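Local coordinates for NYN domain-containing protein (Vibrio parahaemolyticus, PDB 2QIP), which is of unknown function but carries a NYN domain of the PIN clan and probably acts as an RNA nuclease, at residues N36-V41 / T137-P142. Numbering follows the deposited sequence.
Sequences NQFWYV and TVYGVP
Tyr-139 of strand 135-140 meets Phe-38 of helix 35-42 in a T-shaped ring pair, and this pair makes the contact. Along the strand, Thr-137 and Val-138 come first; the backbone of Thr-137 pairs with Val-112 and Leu-114 of strand 111-115, that of Val-138 with Asn-155 and Val-157 of strand 155-158. At Tyr-139 the side chain leaves the sheet toward the helix. Its CG is anti to the carbonyl carbon (chi1 -78°), which puts the ring on the helix side of the strand. One face of the ring meets the edge of Phe-38. CE1 of Phe-38 sits over the centre of that face, 3.5 Å above the plane. All six ring carbons of Tyr-139 lie at similar distances from it; Tyr-139 CE1 is 3.7 Å from Phe-38 CE1 and Tyr-139 CG 3.9 Å. Phe-38 CD1 follows at the same edge, 3.8 Å from Tyr-139 CE1. The planes stand at 89° and the ring centroids are 4.9 Å apart. With CG anti to the backbone N (chi1 167°), the Phe-38 ring extends to the strand, and its CD1-CE1 edge does the touching. No hydrogen bond crosses the contact, and both rings are buried. Beyond Gly-140 the strand ends, and Val-141 and Pro-142 pack on helix 18-29. The ring pair thus joins helix 35-42 to one face of the parallel sheet of this PIN-clan fold. Strand 135-140 runs between strands 111-115 and 155-158. Val-115 touches both rings, while Ile-113 and Val-157 pack on Tyr-139 and Phe-75 on Phe-38.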
ATOM      1  N   ASN A  36      -7.418  25.299   1.348  1.00 12.87           N
ATOM      2  CA  ASN A  36      -7.054  26.453   0.527  1.00 12.59           C
ATOM      3  C   ASN A  36      -5.670  27.003   0.886  1.00 12.80           C
ATOM      4  O   ASN A  36      -4.886  27.335   0.004  1.00 12.92           O
ATOM      5  CB  ASN A  36      -8.082  27.566   0.665  1.00 13.36           C
ATOM      6  CG  ASN A  36      -9.287  27.358  -0.213  1.00 15.65           C
ATOM      7  OD1 ASN A  36      -9.187  27.361  -1.434  1.00 19.17           O
ATOM      8  ND2 ASN A  36     -10.448  27.210   0.418  1.00 18.53           N
ATOM      9  N   GLN A  37      -5.371  27.082   2.178  1.00 11.95           N
ATOM     10  CA  GLN A  37      -4.051  27.551   2.615  1.00 12.15           C
ATOM     11  C   GLN A  37      -2.978  26.569   2.162  1.00 11.96           C
ATOM     12  O   GLN A  37      -1.923  26.979   1.688  1.00 12.77           O
ATOM     13  CB  GLN A  37      -4.005  27.709   4.149  1.00 12.48           C
ATOM     14  CG  GLN A  37      -2.792  28.503   4.663  1.00 13.29           C
ATOM     15  CD  GLN A  37      -2.853  29.966   4.239  1.00 12.80           C
ATOM     16  OE1 GLN A  37      -3.901  30.453   3.782  1.00 14.43           O
ATOM     17  NE2 GLN A  37      -1.748  30.681   4.408  1.00 14.07           N
ATOM     18  N   PHE A  38      -3.245  25.278   2.356  1.00 12.11           N
ATOM     19  CA  PHE A  38      -2.292  24.275   1.903  1.00 12.07           C
ATOM     20  C   PHE A  38      -2.025  24.408   0.396  1.00 11.85           C
ATOM     21  O   PHE A  38      -0.872  24.415  -0.026  1.00 12.08           O
ATOM     22  CB  PHE A  38      -2.758  22.851   2.244  1.00 12.55           C
ATOM     23  CG  PHE A  38      -1.958  21.799   1.525  1.00 11.83           C
ATOM     24  CD1 PHE A  38      -0.684  21.463   1.973  1.00 12.39           C
ATOM     25  CD2 PHE A  38      -2.465  21.187   0.393  1.00 13.34           C
ATOM     26  CE1 PHE A  38       0.084  20.529   1.299  1.00 12.31           C
ATOM     27  CE2 PHE A  38      -1.693  20.256  -0.309  1.00 12.64           C
ATOM     28  CZ  PHE A  38      -0.418  19.933   0.148  1.00 13.39           C
ATOM     29  N   TRP A  39      -3.081  24.468  -0.427  1.00 12.00           N
ATOM     30  CA  TRP A  39      -2.866  24.582  -1.887  1.00 12.27           C
ATOM     31  C   TRP A  39      -2.051  25.823  -2.206  1.00 12.60           C
ATOM     32  O   TRP A  39      -1.081  25.787  -2.991  1.00 13.28           O
ATOM     33  CB  TRP A  39      -4.209  24.640  -2.624  1.00 13.45           C
ATOM     34  CG  TRP A  39      -4.056  24.655  -4.096  1.00 13.75           C
ATOM     35  CD1 TRP A  39      -3.795  25.743  -4.889  1.00 15.52           C
ATOM     36  CD2 TRP A  39      -4.132  23.528  -4.977  1.00 13.06           C
ATOM     37  NE1 TRP A  39      -3.694  25.357  -6.203  1.00 16.47           N
ATOM     38  CE2 TRP A  39      -3.903  24.004  -6.286  1.00 15.03           C
ATOM     39  CE3 TRP A  39      -4.377  22.161  -4.786  1.00 13.37           C
ATOM     40  CZ2 TRP A  39      -3.909  23.157  -7.396  1.00 15.13           C
ATOM     41  CZ3 TRP A  39      -4.383  21.325  -5.893  1.00 15.25           C
ATOM     42  CH2 TRP A  39      -4.152  21.828  -7.179  1.00 15.64           C
ATOM     43  N   TYR A  40      -2.460  26.937  -1.603  1.00 12.67           N
ATOM     44  CA  TYR A  40      -1.777  28.199  -1.825  1.00 13.18           C
ATOM     45  C   TYR A  40      -0.267  28.095  -1.568  1.00 12.74           C
ATOM     46  O   TYR A  40       0.537  28.497  -2.404  1.00 14.08           O
ATOM     47  CB  TYR A  40      -2.424  29.268  -0.926  1.00 13.33           C
ATOM     48  CG  TYR A  40      -1.589  30.500  -0.619  1.00 13.80           C
ATOM     49  CD1 TYR A  40      -1.015  31.276  -1.629  1.00 15.69           C
ATOM     50  CD2 TYR A  40      -1.414  30.901   0.707  1.00 15.05           C
ATOM     51  CE1 TYR A  40      -0.255  32.408  -1.322  1.00 16.21           C
ATOM     52  CE2 TYR A  40      -0.683  32.033   1.019  1.00 16.01           C
ATOM     53  CZ  TYR A  40      -0.090  32.764   0.006  1.00 15.25           C
ATOM     54  OH  TYR A  40       0.635  33.886   0.328  1.00 17.21           O
ATOM     55  N   VAL A  41       0.111  27.571  -0.409  1.00 12.81           N
ATOM     56  CA  VAL A  41       1.510  27.506  -0.042  1.00 12.70           C
ATOM     57  C   VAL A  41       2.263  26.453  -0.858  1.00 12.47           C
ATOM     58  O   VAL A  41       3.343  26.743  -1.420  1.00 13.25           O
ATOM     59  CB  VAL A  41       1.667  27.259   1.462  1.00 13.35           C
ATOM     60  CG1 VAL A  41       3.126  27.098   1.807  1.00 14.88           C
ATOM     61  CG2 VAL A  41       1.074  28.425   2.226  1.00 14.00           C
ATOM     62  N   THR A 137       8.450  15.583  -0.184  1.00 10.78           N
ATOM     63  CA  THR A 137       8.068  16.373   0.998  1.00 11.10           C
ATOM     64  C   THR A 137       6.869  15.706   1.655  1.00 11.03           C
ATOM     65  O   THR A 137       5.920  15.323   0.962  1.00 12.18           O
ATOM     66  CB  THR A 137       7.672  17.812   0.612  1.00 11.56           C
ATOM     67  OG1 THR A 137       8.794  18.470   0.011  1.00 12.91           O
ATOM     68  CG2 THR A 137       7.155  18.621   1.823  1.00 12.96           C
ATOM     69  N   VAL A 138       6.910  15.586   2.983  1.00 10.70           N
ATOM     70  CA  VAL A 138       5.787  15.098   3.775  1.00 11.25           C
ATOM     71  C   VAL A 138       5.215  16.246   4.570  1.00 10.73           C
ATOM     72  O   VAL A 138       5.980  16.990   5.189  1.00 11.02           O
ATOM     73  CB  VAL A 138       6.224  13.950   4.718  1.00 11.43           C
ATOM     74  CG1 VAL A 138       5.131  13.614   5.747  1.00 12.85           C
ATOM     75  CG2 VAL A 138       6.592  12.705   3.899  1.00 11.45           C
ATOM     76  N   TYR A 139       3.886  16.393   4.526  1.00 11.04           N
ATOM     77  CA  TYR A 139       3.165  17.272   5.452  1.00 10.75           C
ATOM     78  C   TYR A 139       2.441  16.358   6.425  1.00 11.39           C
ATOM     79  O   TYR A 139       1.723  15.446   5.987  1.00 12.58           O
ATOM     80  CB  TYR A 139       2.107  18.111   4.721  1.00 11.66           C
ATOM     81  CG  TYR A 139       2.628  19.296   3.953  1.00 11.25           C
ATOM     82  CD1 TYR A 139       2.279  20.603   4.333  1.00 14.24           C
ATOM     83  CD2 TYR A 139       3.429  19.130   2.815  1.00 12.29           C
ATOM     84  CE1 TYR A 139       2.718  21.709   3.619  1.00 13.68           C
ATOM     85  CE2 TYR A 139       3.882  20.228   2.105  1.00 12.07           C
ATOM     86  CZ  TYR A 139       3.537  21.522   2.516  1.00 12.92           C
ATOM     87  OH  TYR A 139       3.995  22.611   1.806  1.00 14.35           O
ATOM     88  N   GLY A 140       2.610  16.611   7.724  1.00 11.91           N
ATOM     89  CA  GLY A 140       1.959  15.780   8.730  1.00 13.07           C
ATOM     90  C   GLY A 140       1.815  16.525  10.039  1.00 13.34           C
ATOM     91  O   GLY A 140       2.576  17.452  10.303  1.00 13.66           O
ATOM     92  N   VAL A 141       0.839  16.116  10.857  1.00 14.13           N
ATOM     93  CA  VAL A 141       0.678  16.666  12.209  1.00 15.18           C
ATOM     94  C   VAL A 141       1.851  16.110  13.040  1.00 15.41           C
ATOM     95  O   VAL A 141       1.930  14.901  13.228  1.00 16.04           O
ATOM     96  CB  VAL A 141      -0.659  16.223  12.803  1.00 15.23           C
ATOM     97  CG1 VAL A 141      -0.740  16.610  14.273  1.00 16.94           C
ATOM     98  CG2 VAL A 141      -1.794  16.857  12.017  1.00 15.84           C
ATOM     99  N   PRO A 142       2.785  16.980  13.489  1.00 16.08           N
ATOM    100  CA  PRO A 142       4.021  16.431  14.088  1.00 16.98           C
ATOM    101  C   PRO A 142       3.813  15.430  15.220  1.00 18.04           C
ATOM    102  O   PRO A 142       4.470  14.380  15.224  1.00 18.30           O
ATOM    103  CB  PRO A 142       4.769  17.672  14.568  1.00 17.95           C
ATOM    104  CG  PRO A 142       4.307  18.740  13.657  1.00 16.93           C
ATOM    105  CD  PRO A 142       2.826  18.454  13.429  1.00 16.36           C
TER